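PDB 1Z85: hypothetical protein TM1380 from Thermotoga maritima, which probably methylates the N3 position of a specific uridine in 16S rRNA, using S-adenosyl-L-methionine as the methyl donor. Local coordinates for residues 106-112 with 138-144. Residues are numbered along the deposited sequence; the frame is centred on the assembly and turned at random.
Sequences CVELGVD and AAKQCKR
V107 meets helix 128-142 with both methyls. CG1, anti to the backbone N (chi1 179°), lies over the backbone of A139, 3.5 Å from A139 N. V107 CG2 rests against A138, 3.9 Å from its CB. The carbonyl of V107 turns to R144, whose NH1 donates to V107 O at 2.8 Å. Next, E108 lays CG alongside C142, 3.9 Å from SG; its OE2 is hydrogen-bonded to T218 OG1 and R215 N, both of the second subunit. A Schellman motif closes helix 96-108, with G110 as its C' residue in the positive-phi conformation. The turn brings V111 O into the guanidinium plane of R144. R144 NH2 donates to V111 O at 2.7 Å and R144 NH1 to the same V111 O at 3.0 Å, so two nitrogens grip one oxygen, from the same face of its carbonyl plane. The R144 chain is extended from CG to NE, which carries the guanidinium across to the turn. Alanine in place of R144 would remove all three bonds and the aliphatic chain beside V107, and is likely to leave the turn after helix 96-108 less firmly tied to helix 128-142. At D112, a water bridges OD1 and R144 NH2, while OD2 forms a salt bridge with K233. The contact thus joins the C-terminal ends of helices 96-108 and 128-142 in the alpha/beta-knot methyltransferase domain. V111 packs on strand 87-92 and helix 216-230, and D112 leads into strand 113-117 of the parallel sheet.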
loop_
_atom_site.group_PDB
_atom_site.type_symbol
_atom_site.label_atom_id
_atom_site.label_comp_id
_atom_site.label_asym_id
_atom_site.label_seq_id
_atom_site.Cartn_x
_atom_site.Cartn_y
_atom_site.Cartn_z
ATOM N N CYS B 106 -4.704 -9.802 0.947
ATOM C CA CYS B 106 -5.829 -10.621 0.473
ATOM C C CYS B 106 -7.042 -10.634 1.411
ATOM O O CYS B 106 -8.187 -10.581 0.967
ATOM C CB CYS B 106 -5.383 -12.062 0.273
ATOM S SG CYS B 106 -4.425 -12.354 -1.212
ATOM N N VAL B 107 -6.813 -10.734 2.714
ATOM C CA VAL B 107 -7.925 -10.596 3.691
ATOM C C VAL B 107 -8.547 -9.242 3.559
ATOM O O VAL B 107 -9.756 -9.091 3.449
ATOM C CB VAL B 107 -7.429 -10.755 5.169
ATOM C CG1 VAL B 107 -8.548 -10.588 6.163
ATOM C CG2 VAL B 107 -6.739 -12.093 5.375
ATOM N N GLU B 108 -7.700 -8.238 3.591
ATOM C CA GLU B 108 -8.126 -6.875 3.560
ATOM C C GLU B 108 -8.970 -6.471 2.368
ATOM O O GLU B 108 -9.904 -5.705 2.507
ATOM C CB GLU B 108 -6.891 -5.969 3.574
ATOM C CG GLU B 108 -7.106 -4.778 4.340
ATOM C CD GLU B 108 -5.981 -3.776 4.228
ATOM O OE1 GLU B 108 -4.806 -4.183 4.144
ATOM O OE2 GLU B 108 -6.320 -2.577 4.246
ATOM N N LEU B 109 -8.587 -6.953 1.202
ATOM C CA LEU B 109 -9.166 -6.581 -0.082
ATOM C C LEU B 109 -10.270 -7.504 -0.560
ATOM O O LEU B 109 -10.623 -7.512 -1.758
ATOM C CB LEU B 109 -8.063 -6.531 -1.171
ATOM C CG LEU B 109 -6.979 -5.467 -0.882
ATOM C CD1 LEU B 109 -5.808 -5.566 -1.824
ATOM C CD2 LEU B 109 -7.591 -4.078 -0.938
ATOM N N GLY B 110 -10.815 -8.295 0.338
ATOM C CA GLY B 110 -11.969 -9.103 -0.003
ATOM C C GLY B 110 -11.745 -10.316 -0.893
ATOM O O GLY B 110 -12.692 -10.868 -1.458
ATOM N N VAL B 111 -10.515 -10.765 -1.017
ATOM C CA VAL B 111 -10.241 -12.033 -1.688
ATOM C C VAL B 111 -10.908 -13.194 -0.940
ATOM O O VAL B 111 -10.890 -13.240 0.296
ATOM C CB VAL B 111 -8.706 -12.252 -1.829
ATOM C CG1 VAL B 111 -8.357 -13.638 -2.268
ATOM C CG2 VAL B 111 -8.095 -11.193 -2.750
ATOM N N ASP B 112 -11.522 -14.101 -1.708
ATOM C CA ASP B 112 -12.245 -15.287 -1.178
ATOM C C ASP B 112 -11.393 -16.547 -1.013
ATOM O O ASP B 112 -11.608 -17.304 -0.086
ATOM C CB ASP B 112 -13.454 -15.615 -2.081
ATOM C CG ASP B 112 -14.444 -14.476 -2.140
ATOM O OD1 ASP B 112 -14.968 -14.057 -1.089
ATOM O OD2 ASP B 112 -14.663 -13.950 -3.232
ATOM N N ALA B 138 -5.402 -10.975 10.764
ATOM C CA ALA B 138 -5.870 -9.914 9.839
ATOM C C ALA B 138 -7.386 -9.754 9.809
ATOM O O ALA B 138 -7.918 -8.639 9.898
ATOM C CB ALA B 138 -5.357 -10.173 8.422
ATOM N N ALA B 139 -8.095 -10.853 9.667
ATOM C CA ALA B 139 -9.550 -10.832 9.691
ATOM C C ALA B 139 -10.089 -10.260 10.997
ATOM O O ALA B 139 -11.037 -9.493 10.978
ATOM C CB ALA B 139 -10.066 -12.260 9.462
ATOM N N LYS B 140 -9.503 -10.618 12.142
ATOM C CA LYS B 140 -10.005 -10.086 13.428
ATOM C C LYS B 140 -9.853 -8.573 13.419
ATOM O O LYS B 140 -10.735 -7.867 13.874
ATOM C CB LYS B 140 -9.280 -10.675 14.652
ATOM C CG LYS B 140 -9.700 -12.089 15.029
ATOM C CD LYS B 140 -8.580 -12.836 15.805
ATOM C CE LYS B 140 -8.029 -12.016 16.991
ATOM N NZ LYS B 140 -7.055 -12.790 17.819
ATOM N N GLN B 141 -8.753 -8.085 12.847
ATOM C CA GLN B 141 -8.558 -6.649 12.707
ATOM C C GLN B 141 -9.529 -5.967 11.704
ATOM O O GLN B 141 -10.045 -4.857 11.975
ATOM C CB GLN B 141 -7.092 -6.352 12.394
ATOM C CG GLN B 141 -6.574 -5.038 12.984
ATOM N N CYS B 142 -9.825 -6.616 10.581
ATOM C CA CYS B 142 -10.692 -6.016 9.543
ATOM C C CYS B 142 -12.164 -6.283 9.762
ATOM O O CYS B 142 -12.992 -5.825 8.967
ATOM C CB CYS B 142 -10.303 -6.522 8.144
ATOM S SG CYS B 142 -8.814 -5.781 7.657
ATOM N N LYS B 143 -12.460 -7.043 10.829
ATOM C CA LYS B 143 -13.795 -7.500 11.178
ATOM C C LYS B 143 -14.424 -8.224 10.004
ATOM O O LYS B 143 -15.527 -7.917 9.548
ATOM C CB LYS B 143 -14.649 -6.340 11.680
ATOM C CG LYS B 143 -13.977 -5.477 12.761
ATOM C CD LYS B 143 -13.867 -6.151 14.132
ATOM C CE LYS B 143 -13.847 -5.103 15.333
ATOM N NZ LYS B 143 -12.486 -4.943 16.010
ATOM N N ARG B 144 -13.686 -9.210 9.517
ATOM C CA ARG B 144 -14.127 -10.026 8.404
ATOM C C ARG B 144 -14.555 -11.398 8.925
ATOM O O ARG B 144 -13.716 -12.192 9.334
ATOM C CB ARG B 144 -13.012 -10.085 7.383
ATOM C CG ARG B 144 -13.328 -10.975 6.267
ATOM C CD ARG B 144 -12.522 -10.685 5.053
ATOM N NE ARG B 144 -12.893 -11.719 4.093
ATOM C CZ ARG B 144 -12.221 -12.047 2.996
ATOM N NH1 ARG B 144 -11.085 -11.429 2.647
ATOM N NH2 ARG B 144 -12.717 -13.016 2.247
HETATM O O HOH W 1 -15.132 -15.028 1.600
#